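Local coordinates for glycoside hydrolase family 81 (PDB 6FOP), which probably hydrolyses beta-1,3-glucans such as laminarin, as a glucanase of the Clostridium thermocellum cellulosome, at residues A[628-633]-A[651-656]. Residues are numbered along the deposited sequence; the frame is centred on the assembly and turned at random.
With MG (magnesium ion), chain Z.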
# COMPACT_ATOMS: atom_id res chain seq x y z
N ALA A 628 18.31 24.63 10.10
CA ALA A 628 19.15 25.33 11.08
C ALA A 628 18.59 25.19 12.50
O ALA A 628 19.33 24.91 13.45
CB ALA A 628 19.32 26.79 10.71
N ALA A 629 17.28 25.31 12.63
CA ALA A 629 16.64 25.10 13.92
C ALA A 629 16.76 23.64 14.37
O ALA A 629 17.05 23.35 15.55
CB ALA A 629 15.19 25.55 13.89
N ALA A 630 16.56 22.71 13.43
CA ALA A 630 16.68 21.29 13.77
C ALA A 630 18.09 20.94 14.27
O ALA A 630 18.24 20.19 15.24
CB ALA A 630 16.30 20.41 12.56
N LYS A 631 19.11 21.49 13.59
CA LYS A 631 20.48 21.30 14.03
C LYS A 631 20.73 21.87 15.44
O LYS A 631 21.40 21.25 16.26
CB LYS A 631 21.42 21.97 13.05
CG LYS A 631 22.89 21.72 13.36
CD LYS A 631 23.82 22.40 12.36
CE LYS A 631 25.28 22.27 12.77
NZ LYS A 631 26.17 22.93 11.78
N ASN A 632 20.16 23.03 15.71
CA ASN A 632 20.32 23.66 17.00
C ASN A 632 19.69 22.82 18.13
O ASN A 632 20.28 22.69 19.20
CB ASN A 632 19.75 25.07 16.97
CG ASN A 632 20.45 26.00 17.94
OD1 ASN A 632 21.67 26.05 18.01
ND2 ASN A 632 19.67 26.74 18.70
N MET A 633 18.50 22.25 17.86
CA MET A 633 17.80 21.43 18.85
C MET A 633 18.43 20.06 19.02
O MET A 633 18.34 19.46 20.09
CB MET A 633 16.32 21.29 18.51
CG MET A 633 15.57 22.61 18.53
SD MET A 633 13.80 22.44 18.29
CE MET A 633 13.70 21.97 16.57
N HIS A 651 23.95 13.64 10.12
CA HIS A 651 24.32 13.77 8.70
C HIS A 651 23.13 14.27 7.87
O HIS A 651 23.28 15.14 7.01
CB HIS A 651 24.82 12.42 8.23
CG HIS A 651 25.26 12.36 6.80
ND1 HIS A 651 24.42 11.96 5.78
CD2 HIS A 651 26.49 12.47 6.24
CE1 HIS A 651 25.10 11.88 4.66
NE2 HIS A 651 26.36 12.17 4.92
N TRP A 652 21.93 13.75 8.18
CA TRP A 652 20.71 14.17 7.48
C TRP A 652 20.45 15.65 7.73
O TRP A 652 20.30 16.47 6.79
CB TRP A 652 19.55 13.33 7.99
CG TRP A 652 18.20 13.76 7.52
CD1 TRP A 652 17.35 14.64 8.12
CD2 TRP A 652 17.49 13.25 6.39
NE1 TRP A 652 16.18 14.75 7.43
CE2 TRP A 652 16.23 13.90 6.36
CE3 TRP A 652 17.80 12.33 5.37
CZ2 TRP A 652 15.29 13.65 5.37
CZ3 TRP A 652 16.85 12.07 4.41
CH2 TRP A 652 15.62 12.75 4.40
N ILE A 653 20.40 16.02 9.01
CA ILE A 653 20.04 17.38 9.36
C ILE A 653 21.05 18.39 8.80
O ILE A 653 20.67 19.41 8.22
CB ILE A 653 19.94 17.53 10.89
CG1 ILE A 653 18.74 16.74 11.44
CG2 ILE A 653 19.81 18.99 11.28
CD1 ILE A 653 18.73 16.59 12.94
N CYS A 654 22.34 18.08 8.96
CA CYS A 654 23.39 19.02 8.54
C CYS A 654 23.52 19.10 7.01
O CYS A 654 23.88 20.15 6.47
CB CYS A 654 24.72 18.65 9.15
SG CYS A 654 24.79 18.90 10.94
N ASN A 655 23.20 18.00 6.29
CA ASN A 655 23.13 18.10 4.84
C ASN A 655 21.99 19.01 4.39
O ASN A 655 22.15 19.83 3.48
CB ASN A 655 23.05 16.74 4.17
CG ASN A 655 24.43 16.20 3.81
OD1 ASN A 655 25.12 16.77 2.96
ND2 ASN A 655 24.84 15.12 4.46
N LEU A 656 20.81 18.89 5.01
CA LEU A 656 19.72 19.81 4.63
C LEU A 656 20.06 21.27 4.96
O LEU A 656 19.72 22.18 4.22
CB LEU A 656 18.39 19.39 5.25
CG LEU A 656 17.84 18.05 4.74
CD1 LEU A 656 16.66 17.61 5.59
CD2 LEU A 656 17.47 18.13 3.28
MG MG Z . 22.76 21.08 18.27
O HOH W 1 24.65 20.22 17.12
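Ile653 drives its CG2 methyl against the backbone of the facing helix turn at Ala630 and Lys631. The methyl sits 3.5 Å from Lys631 N, with CA and CB of Lys631 only slightly farther off. Ala630 CB lies 4.0 Å from the same Ile653 CG2, so a single branch meets main chain and two beta carbons together. Ile653 holds CG2 anti to its own backbone N, which sends this branch across to the other helix, while the CG1 arm turns beside that N. Ala630 presents just its CB here; the local helix axes approach to 8.8 Å and run roughly antiparallel, at 144°.

Next to this methyl contact, the lysine chain lies alongside Cys654. With CG anti to the backbone N (chi1 -175°) and every later torsion near 180°, Lys631 runs straight past the thiol, and Cys654 SG is 3.9 Å from both CD and CE of Lys631. Its ammonium group goes on to hydrogen-bond Thr314 OG1 and makes a long, weak ion pair with Asp657. Ile653 also touches Tyr619 of helix 615-622. On the main-chain side, Lys631 O binds a magnesium ion at 2.4 Å, together with Trp634 O and a water, so the metal bridges the last turn of helix 627-633 and the residue just after it.

No hydrogen bond links the two segments. Helices 627-633 and 646-659 of the family 81 C-terminal domain therefore meet here through a methyl set against main chain, and methylenes against sulfur; the lysine's aliphatic length serves the interface while its ammonium finds its polar partners, chiefly Thr314, outside the two segments.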